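Local coordinates for uncharacterized protein (Leptospira interrogans serogroup Icterohaemorrhagiae serovar copenhageni, PDB 6ULO) that is of unknown function but is a predicted membrane-anchored protein whose soluble domain belongs to a family grouped with the NADP-binding Rossmann folds, at residues V245-S256 with F276-Q287. Residues are numbered along the deposited sequence; the frame is centred on the assembly and turned at random.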
ATOM      1  N   VAL A 245      14.493   4.936   8.611  1.00 15.17           N
ATOM      2  CA  VAL A 245      13.437   5.911   8.362  1.00 16.78           C
ATOM      3  C   VAL A 245      14.021   7.311   8.282  1.00 19.42           C
ATOM      4  O   VAL A 245      15.116   7.581   8.771  1.00 21.06           O
ATOM      5  CB  VAL A 245      12.326   5.848   9.434  1.00 17.08           C
ATOM      6  CG1 VAL A 245      11.729   4.463   9.476  1.00 17.43           C
ATOM      7  CG2 VAL A 245      12.880   6.218  10.804  1.00 18.16           C
ATOM      8  N   SER A 246      13.290   8.187   7.594  1.00 22.24           N
ATOM      9  CA  SER A 246      13.568   9.614   7.550  1.00 24.63           C
ATOM     10  C   SER A 246      12.847  10.307   8.706  1.00 23.83           C
ATOM     11  O   SER A 246      11.904   9.766   9.286  1.00 20.83           O
ATOM     12  CB  SER A 246      13.098  10.206   6.207  1.00 26.66           C
ATOM     13  OG  SER A 246      11.684  10.093   5.993  1.00 28.00           O
ATOM     14  N   GLU A 247      13.301  11.524   9.032  1.00 25.48           N
ATOM     15  CA  GLU A 247      12.638  12.315  10.066  1.00 25.85           C
ATOM     16  C   GLU A 247      11.158  12.511   9.756  1.00 21.97           C
ATOM     17  O   GLU A 247      10.314  12.534  10.665  1.00 22.22           O
ATOM     18  CB  GLU A 247      13.331  13.679  10.202  1.00 30.86           C
ATOM     19  CG  GLU A 247      12.827  14.534  11.357  1.00 35.66           C
ATOM     20  CD  GLU A 247      11.534  15.307  11.064  1.00 39.36           C
ATOM     21  OE1 GLU A 247      11.234  15.586   9.876  1.00 40.22           O
ATOM     22  OE2 GLU A 247      10.814  15.642  12.041  1.00 40.99           O
ATOM     23  N   SER A 248      10.818  12.658   8.482  1.00 18.23           N
ATOM     24  CA  SER A 248       9.451  12.974   8.081  1.00 17.15           C
ATOM     25  C   SER A 248       8.624  11.734   7.765  1.00 15.49           C
ATOM     26  O   SER A 248       7.431  11.852   7.520  1.00 16.80           O
ATOM     27  CB  SER A 248       9.471  13.876   6.851  1.00 20.03           C
ATOM     28  OG  SER A 248      10.090  13.191   5.778  1.00 21.60           O
ATOM     29  N   SER A 249       9.214  10.549   7.830  1.00 14.39           N
ATOM     30  CA  SER A 249       8.547   9.313   7.421  0.55 13.78           C
ATOM     31  C   SER A 249       7.277   9.090   8.233  1.00 13.69           C
ATOM     32  O   SER A 249       7.270   9.319   9.448  1.00 13.63           O
ATOM     33  CB  SER A 249       9.486   8.125   7.668  0.55 13.02           C
ATOM     34  OG  SER A 249      10.726   8.284   6.997  0.55 12.65           O
ATOM     35  N   LEU A 250       6.211   8.591   7.575  1.00 13.00           N
ATOM     36  CA  LEU A 250       4.903   8.401   8.210  1.00 13.13           C
ATOM     37  C   LEU A 250       4.397   6.968   8.111  1.00 12.12           C
ATOM     38  O   LEU A 250       4.585   6.289   7.087  1.00 12.64           O
ATOM     39  CB  LEU A 250       3.818   9.276   7.535  1.00 14.15           C
ATOM     40  CG  LEU A 250       3.947  10.768   7.730  1.00 15.43           C
ATOM     41  CD1 LEU A 250       2.788  11.479   7.030  1.00 16.14           C
ATOM     42  CD2 LEU A 250       3.974  11.112   9.222  1.00 16.80           C
ATOM     43  N   VAL A 251       3.744   6.531   9.186  1.00 11.95           N
ATOM     44  CA  VAL A 251       2.746   5.467   9.164  1.00 11.65           C
ATOM     45  C   VAL A 251       1.437   6.039   8.658  1.00 11.02           C
ATOM     46  O   VAL A 251       1.031   7.127   9.089  1.00 12.08           O
ATOM     47  CB  VAL A 251       2.520   4.917  10.586  1.00 12.02           C
ATOM     48  CG1 VAL A 251       1.378   3.905  10.611  1.00 13.22           C
ATOM     49  CG2 VAL A 251       3.799   4.335  11.204  1.00 13.16           C
ATOM     50  N   VAL A 252       0.738   5.297   7.809  1.00 10.97           N
ATOM     51  CA  VAL A 252      -0.639   5.569   7.446  1.00 10.68           C
ATOM     52  C   VAL A 252      -1.485   4.371   7.862  1.00 10.33           C
ATOM     53  O   VAL A 252      -1.165   3.226   7.527  1.00 11.12           O
ATOM     54  CB  VAL A 252      -0.764   5.803   5.932  1.00 11.23           C
ATOM     55  CG1 VAL A 252      -2.258   5.980   5.539  1.00 12.83           C
ATOM     56  CG2 VAL A 252       0.110   6.962   5.485  1.00 13.05           C
ATOM     57  N   ARG A 253      -2.595   4.626   8.566  1.00 10.13           N
ATOM     58  CA  ARG A 253      -3.496   3.555   8.981  1.00 10.55           C
ATOM     59  C   ARG A 253      -4.919   4.103   8.991  1.00 10.60           C
ATOM     60  O   ARG A 253      -5.155   5.319   8.913  1.00 11.24           O
ATOM     61  CB  ARG A 253      -3.148   3.017  10.392  1.00 11.35           C
ATOM     62  CG  ARG A 253      -3.350   4.047  11.494  1.00 11.72           C
ATOM     63  CD  ARG A 253      -3.254   3.469  12.881  1.00 12.44           C
ATOM     64  NE  ARG A 253      -1.932   2.927  13.196  1.00 12.58           N
ATOM     65  CZ  ARG A 253      -0.929   3.607  13.742  1.00 12.68           C
ATOM     66  NH1 ARG A 253      -1.041   4.903  13.999  1.00 13.85           N
ATOM     67  NH2 ARG A 253       0.222   2.978  14.034  1.00 12.76           N
ATOM     68  N   THR A 254      -5.858   3.180   9.125  1.00 10.94           N
ATOM     69  CA  THR A 254      -7.241   3.533   9.414  1.00 11.18           C
ATOM     70  C   THR A 254      -7.715   2.716  10.608  1.00 11.83           C
ATOM     71  O   THR A 254      -7.140   1.673  10.955  1.00 11.90           O
ATOM     72  CB  THR A 254      -8.144   3.212   8.215  1.00 12.15           C
ATOM     73  OG1 THR A 254      -7.928   1.859   7.786  1.00 12.67           O
ATOM     74  CG2 THR A 254      -7.865   4.153   7.085  1.00 13.76           C
ATOM     75  N   ILE A 255      -8.772   3.222  11.255  1.00 12.44           N
ATOM     76  CA  ILE A 255      -9.476   2.489  12.301  1.00 12.99           C
ATOM     77  C   ILE A 255     -10.976   2.592  12.061  1.00 12.94           C
ATOM     78  O   ILE A 255     -11.462   3.406  11.273  1.00 13.54           O
ATOM     79  CB  ILE A 255      -9.135   2.938  13.739  1.00 14.01           C
ATOM     80  CG1 ILE A 255      -9.524   4.408  13.963  1.00 14.50           C
ATOM     81  CG2 ILE A 255      -7.661   2.547  14.103  1.00 14.35           C
ATOM     82  CD1 ILE A 255      -9.621   4.752  15.472  1.00 16.61           C
ATOM     83  N   SER A 256     -11.709   1.741  12.782  1.00 13.19           N
ATOM     84  CA  SER A 256     -13.156   1.692  12.593  1.00 14.28           C
ATOM     85  C   SER A 256     -13.911   1.506  13.898  1.00 16.00           C
ATOM     86  O   SER A 256     -15.090   1.155  13.859  1.00 20.39           O
ATOM     87  CB  SER A 256     -13.508   0.582  11.585  1.00 15.79           C
ATOM     88  OG  SER A 256     -13.098  -0.698  12.052  1.00 16.40           O
ATOM     89  N   PHE A 276     -14.483   4.838   7.983  1.00 13.38           N
ATOM     90  CA  PHE A 276     -13.168   4.726   8.597  1.00 12.96           C
ATOM     91  C   PHE A 276     -12.749   6.099   9.095  1.00 12.59           C
ATOM     92  O   PHE A 276     -13.176   7.143   8.556  1.00 13.61           O
ATOM     93  CB  PHE A 276     -12.121   4.248   7.557  1.00 12.88           C
ATOM     94  CG  PHE A 276     -12.255   2.817   7.210  1.00 12.92           C
ATOM     95  CD1 PHE A 276     -11.758   1.833   8.061  1.00 13.57           C
ATOM     96  CD2 PHE A 276     -12.892   2.445   6.042  1.00 14.29           C
ATOM     97  CE1 PHE A 276     -11.919   0.493   7.747  1.00 14.64           C
ATOM     98  CE2 PHE A 276     -13.046   1.126   5.717  1.00 14.98           C
ATOM     99  CZ  PHE A 276     -12.572   0.149   6.572  1.00 15.21           C
ATOM    100  N   HIS A 277     -11.902   6.088  10.123  1.00 12.63           N
ATOM    101  CA  HIS A 277     -11.145   7.252  10.552  1.00 12.74           C
ATOM    102  C   HIS A 277      -9.692   7.029  10.143  1.00 11.83           C
ATOM    103  O   HIS A 277      -9.188   5.901  10.227  1.00 13.29           O
ATOM    104  CB  HIS A 277     -11.280   7.393  12.078  1.00 13.23           C
ATOM    105  CG  HIS A 277     -10.660   8.632  12.638  1.00 13.01           C
ATOM    106  ND1 HIS A 277     -11.397   9.772  12.904  1.00 13.14           N
ATOM    107  CD2 HIS A 277      -9.396   8.896  13.045  1.00 13.28           C
ATOM    108  CE1 HIS A 277     -10.598  10.692  13.421  1.00 13.36           C
ATOM    109  NE2 HIS A 277      -9.379  10.183  13.526  1.00 14.06           N
ATOM    110  N   TYR A 278      -9.033   8.084   9.662  1.00 11.69           N
ATOM    111  CA  TYR A 278      -7.688   7.987   9.097  1.00 11.60           C
ATOM    112  C   TYR A 278      -6.685   8.458  10.136  1.00 11.79           C
ATOM    113  O   TYR A 278      -7.001   9.309  10.980  1.00 12.71           O
ATOM    114  CB  TYR A 278      -7.616   8.846   7.806  1.00 12.60           C
ATOM    115  CG  TYR A 278      -8.519   8.261   6.755  1.00 12.26           C
ATOM    116  CD1 TYR A 278      -8.008   7.464   5.730  1.00 12.08           C
ATOM    117  CD2 TYR A 278      -9.911   8.454   6.805  1.00 12.13           C
ATOM    118  CE1 TYR A 278      -8.860   6.872   4.808  1.00 11.81           C
ATOM    119  CE2 TYR A 278     -10.765   7.857   5.897  1.00 12.37           C
ATOM    120  CZ  TYR A 278     -10.226   7.073   4.894  1.00 11.69           C
ATOM    121  OH  TYR A 278     -11.059   6.461   3.998  1.00 12.49           O
ATOM    122  N   CYS A 279      -5.457   7.967  10.056  1.00 12.41           N
ATOM    123  CA  CYS A 279      -4.461   8.334  11.048  1.00 12.81           C
ATOM    124  C   CYS A 279      -3.069   8.298  10.422  1.00 12.17           C
ATOM    125  O   CYS A 279      -2.702   7.333   9.729  1.00 12.65           O
ATOM    126  CB  CYS A 279      -4.549   7.373  12.229  1.00 14.00           C
ATOM    127  SG  CYS A 279      -3.361   7.662  13.550  1.00 14.93           S
ATOM    128  N   VAL A 280      -2.291   9.348  10.675  1.00 12.22           N
ATOM    129  CA  VAL A 280      -0.866   9.355  10.337  1.00 12.79           C
ATOM    130  C   VAL A 280      -0.053   9.515  11.623  1.00 12.19           C
ATOM    131  O   VAL A 280      -0.544  10.018  12.640  1.00 14.05           O
ATOM    132  CB  VAL A 280      -0.497  10.432   9.294  1.00 13.65           C
ATOM    133  CG1 VAL A 280      -1.254  10.169   8.039  1.00 14.16           C
ATOM    134  CG2 VAL A 280      -0.789  11.821   9.830  1.00 15.95           C
ATOM    135  N   GLN A 281       1.209   9.099  11.560  1.00 12.63           N
ATOM    136  CA  GLN A 281       2.069   9.081  12.737  1.00 13.47           C
ATOM    137  C   GLN A 281       3.490   8.947  12.232  1.00 13.24           C
ATOM    138  O   GLN A 281       3.767   8.064  11.419  1.00 13.14           O
ATOM    139  CB  GLN A 281       1.727   7.865  13.608  1.00 12.55           C
ATOM    140  CG  GLN A 281       2.645   7.637  14.792  1.00 13.53           C
ATOM    141  CD  GLN A 281       2.200   6.477  15.668  1.00 13.41           C
ATOM    142  OE1 GLN A 281       1.417   5.609  15.233  1.00 14.69           O
ATOM    143  NE2 GLN A 281       2.689   6.458  16.912  1.00 14.85           N
ATOM    144  N   LYS A 282       4.402   9.776  12.707  1.00 12.69           N
ATOM    145  CA  LYS A 282       5.788   9.572  12.270  1.00 13.46           C
ATOM    146  C   LYS A 282       6.256   8.169  12.638  1.00 13.92           C
ATOM    147  O   LYS A 282       5.970   7.675  13.734  1.00 14.21           O
ATOM    148  CB  LYS A 282       6.713  10.630  12.888  1.00 14.76           C
ATOM    149  CG  LYS A 282       6.634  11.998  12.188  1.00 18.81           C
ATOM    150  CD  LYS A 282       7.600  13.005  12.774  1.00 23.37           C
ATOM    151  CE  LYS A 282       7.667  14.268  11.923  1.00 26.79           C
ATOM    152  NZ  LYS A 282       8.564  15.292  12.503  1.00 29.91           N
ATOM    153  N   ILE A 283       6.982   7.511  11.718  1.00 14.15           N
ATOM    154  CA  ILE A 283       7.471   6.164  12.039  1.00 13.55           C
ATOM    155  C   ILE A 283       8.382   6.188  13.262  1.00 14.13           C
ATOM    156  O   ILE A 283       8.335   5.283  14.104  1.00 13.68           O
ATOM    157  CB  ILE A 283       8.157   5.488  10.839  1.00 13.55           C
ATOM    158  CG1 ILE A 283       7.266   5.485   9.611  1.00 14.57           C
ATOM    159  CG2 ILE A 283       8.479   4.066  11.188  1.00 14.87           C
ATOM    160  CD1 ILE A 283       7.897   4.820   8.391  1.00 14.16           C
ATOM    161  N   SER A 284       9.186   7.243  13.414  1.00 15.12           N
ATOM    162  CA  SER A 284      10.020   7.348  14.616  1.00 17.01           C
ATOM    163  C   SER A 284       9.166   7.394  15.881  1.00 16.05           C
ATOM    164  O   SER A 284       9.528   6.797  16.907  1.00 16.26           O
ATOM    165  CB  SER A 284      10.888   8.599  14.543  1.00 18.55           C
ATOM    166  OG  SER A 284      10.067   9.752  14.501  1.00 20.67           O
ATOM    167  N   ASN A 285       8.045   8.121  15.836  1.00 16.03           N
ATOM    168  CA  ASN A 285       7.123   8.164  16.970  1.00 16.73           C
ATOM    169  C   ASN A 285       6.521   6.785  17.217  1.00 15.43           C
ATOM    170  O   ASN A 285       6.485   6.302  18.357  1.00 15.21           O
ATOM    171  CB  ASN A 285       6.043   9.223  16.691  1.00 17.22           C
ATOM    172  CG  ASN A 285       5.011   9.339  17.820  1.00 17.44           C
ATOM    173  OD1 ASN A 285       4.169   8.464  17.979  1.00 17.50           O
ATOM    174  ND2 ASN A 285       5.068  10.432  18.591  1.00 20.18           N
ATOM    175  N   PHE A 286       6.114   6.107  16.154  1.00 14.56           N
ATOM    176  CA  PHE A 286       5.556   4.769  16.295  1.00 13.18           C
ATOM    177  C   PHE A 286       6.569   3.815  16.916  1.00 13.97           C
ATOM    178  O   PHE A 286       6.201   2.981  17.736  1.00 13.52           O
ATOM    179  CB  PHE A 286       5.101   4.287  14.917  1.00 12.83           C
ATOM    180  CG  PHE A 286       4.342   2.985  14.910  1.00 13.01           C
ATOM    181  CD1 PHE A 286       3.343   2.725  15.854  1.00 13.24           C
ATOM    182  CD2 PHE A 286       4.581   2.041  13.907  1.00 13.20           C
ATOM    183  CE1 PHE A 286       2.605   1.550  15.802  1.00 13.82           C
ATOM    184  CE2 PHE A 286       3.832   0.862  13.842  1.00 13.30           C
ATOM    185  CZ  PHE A 286       2.834   0.618  14.785  1.00 13.20           C
ATOM    186  N   GLN A 287       7.845   3.936  16.549  1.00 14.45           N
ATOM    187  CA  GLN A 287       8.886   3.094  17.136  1.00 14.23           C
ATOM    188  C   GLN A 287       9.000   3.301  18.645  1.00 14.82           C
ATOM    189  O   GLN A 287       9.222   2.339  19.382  1.00 14.61           O
ATOM    190  CB  GLN A 287      10.225   3.359  16.445  1.00 15.20           C
ATOM    191  CG  GLN A 287      10.242   2.836  15.002  1.00 15.61           C
ATOM    192  CD  GLN A 287      11.467   3.329  14.238  1.00 15.72           C
ATOM    193  OE1 GLN A 287      12.004   4.374  14.569  1.00 17.12           O
ATOM    194  NE2 GLN A 287      11.913   2.577  13.236  1.00 16.46           N
TER
HETATM  195  O   HOH W   1       9.636   9.200  11.233  1.00 16.37           O
HETATM  196  O   HOH W   2      11.102  11.859  13.158  1.00 28.20           O
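Val251 pairs with Gln281, Arg253 with Cys279 and Ile255 with His277 as hydrogen-bonded pairs of antiparallel strands 249-255 and 277-282, inside the mixed sheet. Val251 N reaches Gln281 O at 2.7 Å. The last bond leads into the helix: Ile283 N donates to Ser249 O at 2.9 Å, from above the carbonyl plane. Strand 218-222 pairs with the other edge of 249-255.

The main polar side-chain group lies on the Arg253 face. Arg253 grips Gln281 end-on: NH1 to OE1 is 2.8 Å and NH2 to OE1 is 3.1 Å. Gln281 OE1 sits in the guanidinium plane, but the amide plane is turned 63° from it. Gln281 NE2 donates to Asn285 OD1 at 2.7 Å, which fixes the amide flip. Arg253 NE forms a salt bridge with Glu227.

A cation-pi contact adds to this. Arg253 NH2 lies over one face of the Phe286 ring, toward its rim, 3.3 Å from CE1. The bend at chi3 (64°) turns the guanidinium back toward Gln281 and the ring.

Val251 flanks the group: CG2 meets Phe286 CD2 at 3.6 Å and CG1 lies over one guanidinium face, toward its rim. Two apolar contacts lie apart from it. Beyond the corner in 245-256, Val245 CG1 packs on Ile283 CG2. On the opposite sheet face, Thr254 CG2 lies against the Tyr278 ring.

At the turn, water 2 donates to Glu247 O and also bonds Ser284 OG.

The charge of buried Arg253 is thus probably spread over the Glu227 carboxylate, the Gln281 amide oxygen and the Phe286 ring, tying strand 249-255 to the helix that follows its partner.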